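Local structure of putative HpcE protein (Mycolicibacterium smegmatis, 6V77) at residues Glu182-Val186 / Asp187-Asp191; Ser212-Ile215 / Phe216-Asn220; Thr239-Pro242 / Ser243-Met247. The protein belongs to the fumarylacetoacetate hydrolase (FAH) family and binds a zinc ion in its FAH-type domain, its precise function being unassigned. One frame throughout, in Å; residues are numbered along the deposited sequence.

Contact 1: residues Glu182-Val186 / Asp187-Asp191; sequences ELVTV and DELPD. With EDO (1,2-ethanediol), chain M.
T185 and D187 are joined by a short hydrogen bond. The hydroxyl OG1 of T185 donates to OD1 of D187 at 2.6 Å. It reaches the syn side of the carboxylate, 23° out of its plane. Both torsions serve this bond: T185 holds OG1 between its backbone N and carbonyl carbon (chi1 58°), and D187 holds its carboxylate likewise (chi1 53°). The N-terminal amino group of M1 is also hydrogen-bonded to T185 OG1, so the hydroxyl has partners on two parts of the chain. The other carboxylate oxygen, D187 OD2, takes a hydrogen bond from O1 of a 1,2-ethanediol at 2.7 Å. That molecule probably came from the crystallisation liquor.

Two backbone bonds close the turn. E188 N donates to T185 O at 3.1 Å, and L189 N donates to V186 O at 3.0 Å. A water gives a second hydrogen bond to V186 O and also bonds L189 O, bridging the two carbonyls.

Packing lies beyond the polar core. CG1 of V184 touches CB of E188 at 3.7 Å, and the two side chains cross at about a right angle. The same methyl lies 4.2 Å from CD2 of L189. The chain of E188 bends at chi2, and its carboxylate turns to the N terminus, where OE2 bonds the amino group of M1 and OE1 forms a salt bridge with R2. Both oxygens of this carboxylate thus have partners. L189 also packs on V147 of strand 144-155, and V186 lies on W141.

The successive i to i+3 bonds are those of a short 3-10 turn. Here it follows strand 177-185 and leads the chain out of the large mixed sheet of this FAH-family fold.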
ATOM      1  N   GLU B 182       9.242  -3.029  19.806  1.00 23.54           N
ATOM      2  CA  GLU B 182      10.517  -2.392  19.487  1.00 21.62           C
ATOM      3  C   GLU B 182      11.040  -2.875  18.155  1.00 21.08           C
ATOM      4  O   GLU B 182      10.766  -3.997  17.736  1.00 25.38           O
ATOM      5  CB  GLU B 182      11.564  -2.688  20.570  1.00 22.39           C
ATOM      6  CG  GLU B 182      11.205  -2.048  21.868  1.00 24.72           C
ATOM      7  CD  GLU B 182      12.094  -2.452  23.030  1.00 33.50           C
ATOM      8  OE1 GLU B 182      12.903  -3.404  22.922  1.00 31.58           O
ATOM      9  OE2 GLU B 182      11.956  -1.795  24.072  1.00 33.21           O
ATOM     10  N   LEU B 183      11.812  -2.012  17.489  1.00 21.36           N
ATOM     11  CA  LEU B 183      12.614  -2.447  16.361  1.00 23.87           C
ATOM     12  C   LEU B 183      13.942  -2.921  16.917  1.00 24.12           C
ATOM     13  O   LEU B 183      14.542  -2.228  17.747  1.00 24.33           O
ATOM     14  CB  LEU B 183      12.834  -1.312  15.364  1.00 21.59           C
ATOM     15  CG  LEU B 183      13.530  -1.723  14.062  1.00 28.69           C
ATOM     16  CD1 LEU B 183      12.552  -2.379  13.127  1.00 28.54           C
ATOM     17  CD2 LEU B 183      14.153  -0.505  13.389  1.00 30.22           C
ATOM     18  N   VAL B 184      14.400  -4.088  16.463  1.00 20.74           N
ATOM     19  CA  VAL B 184      15.639  -4.697  16.947  1.00 21.11           C
ATOM     20  C   VAL B 184      16.582  -4.852  15.762  1.00 21.06           C
ATOM     21  O   VAL B 184      16.234  -5.525  14.784  1.00 22.88           O
ATOM     22  CB  VAL B 184      15.382  -6.062  17.608  1.00 21.37           C
ATOM     23  CG1 VAL B 184      16.675  -6.617  18.209  1.00 23.32           C
ATOM     24  CG2 VAL B 184      14.301  -5.928  18.683  1.00 24.99           C
ATOM     25  N   THR B 185      17.772  -4.244  15.835  1.00 21.83           N
ATOM     26  CA  THR B 185      18.639  -4.315  14.668  1.00 22.73           C
ATOM     27  C   THR B 185      19.253  -5.710  14.547  1.00 24.17           C
ATOM     28  O   THR B 185      19.288  -6.491  15.500  1.00 23.10           O
ATOM     29  CB  THR B 185      19.737  -3.247  14.721  1.00 22.29           C
ATOM     30  OG1 THR B 185      20.514  -3.387  15.914  1.00 21.99           O
ATOM     31  CG2 THR B 185      19.136  -1.844  14.663  1.00 27.63           C
ATOM     32  N   VAL B 186      19.749  -6.005  13.343  1.00 24.41           N
ATOM     33  CA  VAL B 186      20.141  -7.365  12.969  1.00 29.49           C
ATOM     34  C   VAL B 186      21.315  -7.881  13.817  1.00 26.70           C
ATOM     35  O   VAL B 186      21.398  -9.080  14.125  1.00 27.47           O
ATOM     36  CB  VAL B 186      20.439  -7.351  11.454  1.00 25.91           C
ATOM     37  CG1 VAL B 186      20.903  -8.686  10.940  1.00 30.84           C
ATOM     38  CG2 VAL B 186      19.187  -6.876  10.675  1.00 28.83           C
ATOM     39  N   ASP B 187      22.212  -6.991  14.249  1.00 23.71           N
ATOM     40  CA  ASP B 187      23.392  -7.403  15.006  1.00 24.83           C
ATOM     41  C   ASP B 187      23.054  -7.930  16.392  1.00 27.86           C
ATOM     42  O   ASP B 187      23.913  -8.545  17.032  1.00 29.70           O
ATOM     43  CB  ASP B 187      24.365  -6.231  15.140  1.00 26.34           C
ATOM     44  CG  ASP B 187      23.694  -5.000  15.704  1.00 39.95           C
ATOM     45  OD1 ASP B 187      22.686  -4.561  15.119  1.00 43.94           O
ATOM     46  OD2 ASP B 187      24.157  -4.489  16.738  1.00 44.77           O
ATOM     47  N   GLU B 188      21.838  -7.688  16.878  1.00 26.31           N
ATOM     48  CA  GLU B 188      21.395  -8.252  18.147  1.00 28.98           C
ATOM     49  C   GLU B 188      20.868  -9.671  18.016  1.00 30.90           C
ATOM     50  O   GLU B 188      20.519 -10.281  19.034  1.00 32.19           O
ATOM     51  CB  GLU B 188      20.295  -7.376  18.753  1.00 24.83           C
ATOM     52  CG  GLU B 188      20.698  -5.925  18.876  1.00 33.68           C
ATOM     53  CD  GLU B 188      20.260  -5.313  20.187  1.00 37.13           C
ATOM     54  OE1 GLU B 188      19.592  -6.020  20.988  1.00 42.03           O
ATOM     55  OE2 GLU B 188      20.579  -4.127  20.412  1.00 34.41           O
ATOM     56  N   LEU B 189      20.761 -10.189  16.817  1.00 30.09           N
ATOM     57  CA  LEU B 189      20.168 -11.512  16.644  1.00 27.41           C
ATOM     58  C   LEU B 189      21.279 -12.545  16.502  1.00 27.75           C
ATOM     59  O   LEU B 189      22.192 -12.361  15.677  1.00 28.84           O
ATOM     60  CB  LEU B 189      19.257 -11.535  15.415  1.00 28.80           C
ATOM     61  CG  LEU B 189      18.262 -10.371  15.277  1.00 27.55           C
ATOM     62  CD1 LEU B 189      17.575 -10.370  13.922  1.00 30.70           C
ATOM     63  CD2 LEU B 189      17.236 -10.399  16.403  1.00 28.24           C
ATOM     64  N   PRO B 190      21.275 -13.625  17.285  1.00 24.19           N
ATOM     65  CA  PRO B 190      22.322 -14.644  17.105  1.00 25.10           C
ATOM     66  C   PRO B 190      22.366 -15.155  15.679  1.00 24.08           C
ATOM     67  O   PRO B 190      23.438 -15.201  15.065  1.00 28.57           O
ATOM     68  CB  PRO B 190      21.911 -15.741  18.106  1.00 28.42           C
ATOM     69  CG  PRO B 190      21.183 -15.013  19.164  1.00 27.97           C
ATOM     70  CD  PRO B 190      20.405 -13.929  18.440  1.00 27.27           C
ATOM     71  N   ASP B 191      21.211 -15.535  15.137  1.00 23.68           N
ATOM     72  CA  ASP B 191      21.068 -15.916  13.742  1.00 24.70           C
ATOM     73  C   ASP B 191      19.782 -15.291  13.218  1.00 25.64           C
ATOM     74  O   ASP B 191      18.673 -15.731  13.574  1.00 22.68           O
ATOM     75  CB  ASP B 191      21.069 -17.444  13.590  1.00 27.11           C
ATOM     76  CG  ASP B 191      20.921 -17.899  12.136  1.00 29.84           C
ATOM     77  OD1 ASP B 191      20.749 -17.045  11.245  1.00 27.44           O
ATOM     78  OD2 ASP B 191      20.998 -19.122  11.880  1.00 30.85           O
TER
HETATM   79  C1  EDO M 303      24.295  -1.851  18.373  1.00 57.79           C
HETATM   80  O1  EDO M 303      23.576  -1.891  17.137  1.00 45.05           O
HETATM   81  C2  EDO M 303      24.268  -0.442  18.946  1.00 62.83           C
HETATM   82  O2  EDO M 303      23.404  -0.422  20.085  1.00 69.91           O
HETATM   83  O   HOH W   1      23.503 -10.912  13.533  1.00 31.19           O

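Contact 2: residues Ser212-Ile215 / Phe216-Asn220; sequences SQLI and FPVSN
I215 lays its CG2 methyl over one face of the F216 ring. The methyl is 3.8 Å from the ring centroid and only 13° off the ring normal, a CH-pi contact made over the centre of the ring. Among the ring carbons, CE2 of F216 is nearest to I215 CG2, at 3.7 Å. The branch is set by the I215 torsion: CG2 stands anti to the backbone N, while CG1 lies beside that N (chi1 -63°) and leads away. This ring contact lies between consecutive residues.

The bend leads from strand 204-210 into helix 218-226, and P217 occupies the N-cap position. Its ring carbon CD lies 3.5 Å from the carbonyl oxygen of I215. N78 bonds the backbone of I215, and its side-chain OD1 accepts a hydrogen bond from F216 N, so N78 holds two consecutive residues at the bend.

L214 points into the turn. Its CB is 3.8 Å from the carbonyl oxygen of F216 and 4.1 Å from CA of P217. Further out, L214 CD1 comes to 4.4 Å from CG2 of V218, a loose apolar contact at the first turn of the helix. V218 itself is buried against L124 and V126 of strand 118-128.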
ATOM      1  N   SER B 212      13.586 -20.265  10.817  1.00 24.16           N
ATOM      2  CA  SER B 212      14.342 -21.169   9.960  1.00 28.26           C
ATOM      3  C   SER B 212      13.423 -22.070   9.136  1.00 28.10           C
ATOM      4  O   SER B 212      13.888 -22.688   8.170  1.00 28.07           O
ATOM      5  CB  SER B 212      15.304 -22.010  10.810  1.00 26.28           C
ATOM      6  OG  SER B 212      14.596 -22.625  11.872  1.00 26.80           O
ATOM      7  N   GLN B 213      12.136 -22.149   9.480  1.00 25.11           N
ATOM      8  CA  GLN B 213      11.163 -22.886   8.683  1.00 30.11           C
ATOM      9  C   GLN B 213      10.518 -22.042   7.585  1.00 28.06           C
ATOM     10  O   GLN B 213       9.581 -22.517   6.937  1.00 29.06           O
ATOM     11  CB  GLN B 213      10.057 -23.475   9.587  1.00 25.42           C
ATOM     12  CG  GLN B 213      10.566 -24.514  10.578  1.00 31.56           C
ATOM     13  CD  GLN B 213      11.338 -25.613   9.889  1.00 37.12           C
ATOM     14  OE1 GLN B 213      12.513 -25.826  10.167  1.00 47.25           O
ATOM     15  NE2 GLN B 213      10.684 -26.313   8.978  1.00 38.52           N
ATOM     16  N   LEU B 214      10.969 -20.806   7.359  1.00 23.88           N
ATOM     17  CA  LEU B 214      10.420 -20.034   6.251  1.00 23.24           C
ATOM     18  C   LEU B 214      10.719 -20.747   4.933  1.00 27.96           C
ATOM     19  O   LEU B 214      11.840 -21.209   4.705  1.00 27.64           O
ATOM     20  CB  LEU B 214      11.020 -18.615   6.229  1.00 23.24           C
ATOM     21  CG  LEU B 214      10.472 -17.627   7.265  1.00 28.00           C
ATOM     22  CD1 LEU B 214      11.410 -16.432   7.354  1.00 23.15           C
ATOM     23  CD2 LEU B 214       9.061 -17.143   6.850  1.00 25.69           C
ATOM     24  N   ILE B 215       9.708 -20.863   4.072  1.00 27.01           N
ATOM     25  CA  ILE B 215       9.945 -21.422   2.746  1.00 26.66           C
ATOM     26  C   ILE B 215      10.832 -20.483   1.944  1.00 26.78           C
ATOM     27  O   ILE B 215      11.796 -20.901   1.294  1.00 27.24           O
ATOM     28  CB  ILE B 215       8.609 -21.679   2.027  1.00 26.97           C
ATOM     29  CG1 ILE B 215       7.779 -22.714   2.786  1.00 27.11           C
ATOM     30  CG2 ILE B 215       8.853 -22.137   0.594  1.00 28.04           C
ATOM     31  CD1 ILE B 215       6.332 -22.832   2.276  1.00 30.13           C
ATOM     32  N   PHE B 216      10.516 -19.196   1.988  1.00 24.84           N
ATOM     33  CA  PHE B 216      11.310 -18.154   1.351  1.00 23.84           C
ATOM     34  C   PHE B 216      11.889 -17.293   2.461  1.00 25.55           C
ATOM     35  O   PHE B 216      11.153 -16.524   3.097  1.00 24.39           O
ATOM     36  CB  PHE B 216      10.436 -17.331   0.402  1.00 24.19           C
ATOM     37  CG  PHE B 216       9.666 -18.184  -0.573  1.00 24.91           C
ATOM     38  CD1 PHE B 216      10.317 -18.805  -1.638  1.00 26.50           C
ATOM     39  CD2 PHE B 216       8.303 -18.389  -0.411  1.00 27.56           C
ATOM     40  CE1 PHE B 216       9.617 -19.610  -2.523  1.00 31.73           C
ATOM     41  CE2 PHE B 216       7.604 -19.197  -1.292  1.00 29.16           C
ATOM     42  CZ  PHE B 216       8.264 -19.808  -2.342  1.00 33.41           C
ATOM     43  N   PRO B 217      13.171 -17.439   2.788  1.00 23.71           N
ATOM     44  CA  PRO B 217      13.749 -16.667   3.893  1.00 24.19           C
ATOM     45  C   PRO B 217      13.729 -15.179   3.601  1.00 23.67           C
ATOM     46  O   PRO B 217      13.461 -14.741   2.484  1.00 23.02           O
ATOM     47  CB  PRO B 217      15.182 -17.193   3.983  1.00 24.36           C
ATOM     48  CG  PRO B 217      15.093 -18.581   3.450  1.00 34.73           C
ATOM     49  CD  PRO B 217      14.081 -18.499   2.326  1.00 28.60           C
ATOM     50  N   VAL B 218      14.040 -14.401   4.644  1.00 21.45           N
ATOM     51  CA  VAL B 218      14.001 -12.942   4.540  1.00 20.98           C
ATOM     52  C   VAL B 218      14.798 -12.459   3.332  1.00 20.71           C
ATOM     53  O   VAL B 218      14.321 -11.631   2.546  1.00 19.81           O
ATOM     54  CB  VAL B 218      14.515 -12.299   5.844  1.00 20.54           C
ATOM     55  CG1 VAL B 218      14.747 -10.803   5.646  1.00 20.71           C
ATOM     56  CG2 VAL B 218      13.501 -12.531   6.984  1.00 20.01           C
ATOM     57  N   SER B 219      16.009 -12.996   3.144  1.00 21.26           N
ATOM     58  CA  SER B 219      16.846 -12.516   2.043  1.00 21.87           C
ATOM     59  C   SER B 219      16.198 -12.809   0.703  1.00 21.33           C
ATOM     60  O   SER B 219      16.287 -12.009  -0.233  1.00 21.03           O
ATOM     61  CB  SER B 219      18.232 -13.166   2.098  1.00 22.89           C
ATOM     62  OG  SER B 219      18.944 -12.731   3.235  1.00 27.47           O
ATOM     63  N   ASN B 220      15.575 -13.977   0.584  1.00 21.50           N
ATOM     64  CA  ASN B 220      14.927 -14.337  -0.668  1.00 23.93           C
ATOM     65  C   ASN B 220      13.722 -13.444  -0.930  1.00 24.31           C
ATOM     66  O   ASN B 220      13.490 -13.026  -2.069  1.00 22.40           O
ATOM     67  CB  ASN B 220      14.516 -15.809  -0.629  1.00 25.75           C
ATOM     68  CG  ASN B 220      13.847 -16.256  -1.907  1.00 34.40           C
ATOM     69  OD1 ASN B 220      12.633 -16.163  -2.044  1.00 31.13           O
ATOM     70  ND2 ASN B 220      14.642 -16.721  -2.864  1.00 46.77           N
TER

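Contact 3: residues Thr239-Pro242 / Ser243-Met247; sequences TGTP and SGVGM
The loop after strand 236-238 runs past the zinc site, which is formed by E121, E123 and D152. The side chain of T241 lies about 5 Å from the metal. A sulfate ion, probably from the crystallisation liquor, lies about 5 Å from the same side chain.

Across the bend, the methyl CG2 of T241 meets CG1 of V245 at 3.8 Å, with the two side chains set at a slant. T241 turns its hydroxyl anti to the backbone N (chi1 -163°), which leaves the methyl facing V245. OG1 instead bonds the carbonyl oxygen of V122 and NE2 of Q207, so the buried hydroxyl has two partners. V245 CG1 also comes to 4.0 Å from the carbonyl oxygen of P242. P242 and S243 make the bend between them.

Two glycines shape the path. G240 and G244 have positive phi angles, 116° and 104°, where a side chain would press on the preceding carbonyl oxygen. G240 N donates to OE1 of the zinc ligand E123. G244 N bonds OE1 of E85 and V245 N bonds OE2.

The loop is held between several elements. T241 and V245 pack on H82 of helix 80-85, P242 touches S209 of strand 204-210, and V245 also rests on R156 of helix 156-160 and D119 of strand 118-128.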
ATOM      1  N   THR B 239       6.421 -11.312   7.054  1.00 20.74           N
ATOM      2  CA  THR B 239       7.128 -12.377   6.336  1.00 21.61           C
ATOM      3  C   THR B 239       6.351 -13.683   6.245  1.00 24.47           C
ATOM      4  O   THR B 239       6.831 -14.619   5.585  1.00 24.66           O
ATOM      5  CB  THR B 239       8.502 -12.662   6.965  1.00 20.22           C
ATOM      6  OG1 THR B 239       8.353 -13.046   8.345  1.00 22.61           O
ATOM      7  CG2 THR B 239       9.414 -11.433   6.849  1.00 22.11           C
ATOM      8  N   GLY B 240       5.176 -13.766   6.866  1.00 24.97           N
ATOM      9  CA  GLY B 240       4.383 -14.986   6.837  1.00 24.06           C
ATOM     10  C   GLY B 240       4.211 -15.599   8.213  1.00 22.14           C
ATOM     11  O   GLY B 240       4.944 -15.245   9.139  1.00 25.35           O
ATOM     12  N   THR B 241       3.233 -16.502   8.364  1.00 22.98           N
ATOM     13  CA  THR B 241       2.960 -17.094   9.669  1.00 25.16           C
ATOM     14  C   THR B 241       3.127 -18.613   9.649  1.00 27.70           C
ATOM     15  O   THR B 241       2.801 -19.268   8.653  1.00 27.07           O
ATOM     16  CB  THR B 241       1.533 -16.761  10.155  1.00 24.73           C
ATOM     17  OG1 THR B 241       1.446 -17.010  11.558  1.00 26.44           O
ATOM     18  CG2 THR B 241       0.475 -17.581   9.437  1.00 29.38           C
ATOM     19  N   PRO B 242       3.609 -19.198  10.742  1.00 28.75           N
ATOM     20  CA  PRO B 242       3.709 -20.658  10.844  1.00 25.00           C
ATOM     21  C   PRO B 242       2.331 -21.288  11.057  1.00 26.70           C
ATOM     22  O   PRO B 242       1.301 -20.612  11.091  1.00 29.29           O
ATOM     23  CB  PRO B 242       4.625 -20.874  12.061  1.00 32.24           C
ATOM     24  CG  PRO B 242       4.442 -19.644  12.900  1.00 27.49           C
ATOM     25  CD  PRO B 242       4.184 -18.508  11.909  1.00 24.64           C
ATOM     26  N   SER B 243       2.330 -22.602  11.191  1.00 27.45           N
ATOM     27  CA  SER B 243       1.074 -23.332  11.344  1.00 27.56           C
ATOM     28  C   SER B 243       0.433 -23.041  12.703  1.00 31.19           C
ATOM     29  O   SER B 243       1.023 -22.416  13.593  1.00 29.39           O
ATOM     30  CB  SER B 243       1.305 -24.826  11.178  1.00 31.29           C
ATOM     31  OG  SER B 243       1.999 -25.343  12.300  1.00 34.97           O
ATOM     32  N   GLY B 244      -0.799 -23.521  12.864  1.00 31.76           N
ATOM     33  CA  GLY B 244      -1.552 -23.301  14.081  1.00 30.63           C
ATOM     34  C   GLY B 244      -2.635 -22.248  13.975  1.00 30.46           C
ATOM     35  O   GLY B 244      -3.315 -21.980  14.981  1.00 29.90           O
ATOM     36  N   VAL B 245      -2.846 -21.652  12.801  1.00 28.59           N
ATOM     37  CA  VAL B 245      -3.911 -20.657  12.722  1.00 28.16           C
ATOM     38  C   VAL B 245      -5.264 -21.333  12.949  1.00 31.94           C
ATOM     39  O   VAL B 245      -5.428 -22.552  12.791  1.00 30.51           O
ATOM     40  CB  VAL B 245      -3.887 -19.887  11.390  1.00 31.42           C
ATOM     41  CG1 VAL B 245      -2.484 -19.386  11.097  1.00 28.52           C
ATOM     42  CG2 VAL B 245      -4.450 -20.731  10.240  1.00 28.27           C
ATOM     43  N   GLY B 246      -6.250 -20.525  13.348  1.00 30.88           N
ATOM     44  CA  GLY B 246      -7.549 -21.076  13.702  1.00 33.04           C
ATOM     45  C   GLY B 246      -8.280 -21.714  12.539  1.00 31.29           C
ATOM     46  O   GLY B 246      -8.986 -22.708  12.718  1.00 32.44           O
ATOM     47  N   MET B 247      -8.116 -21.169  11.325  1.00 30.74           N
ATOM     48  CA  MET B 247      -8.848 -21.766  10.212  1.00 31.55           C
ATOM     49  C   MET B 247      -8.298 -23.139   9.827  1.00 32.13           C
ATOM     50  O   MET B 247      -8.957 -23.858   9.068  1.00 34.42           O
ATOM     51  CB  MET B 247      -8.833 -20.824   8.991  1.00 30.91           C
ATOM     52  CG  MET B 247      -7.495 -20.729   8.327  1.00 39.78           C
ATOM     53  SD  MET B 247      -7.681 -19.960   6.703  1.00 45.43           S
ATOM     54  CE  MET B 247      -5.955 -19.803   6.196  1.00 58.14           C
TER

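Overall arrangement
From the N terminus, contact 1 comes first and closes the turn after strand 177-185. Contact 2 follows, in the loop between strand 204-210 and helix 218-226. Contact 3 is last, in the loop between strands 236-238 and 260-265. The three stand in series, with none nested or crossed. Contacts 1 and 2 have centres 16 Å apart and do not touch. Contacts 2 and 3 do: L214 CD2 lies 3.6 Å from T239 O, and N78 bonds both loops. Contact 1 sits by the large mixed sheet where strand 177-185 pairs with strand 2-6, beside the N terminus, while contacts 2 and 3 join helix 218-226 to the zinc side of the fold.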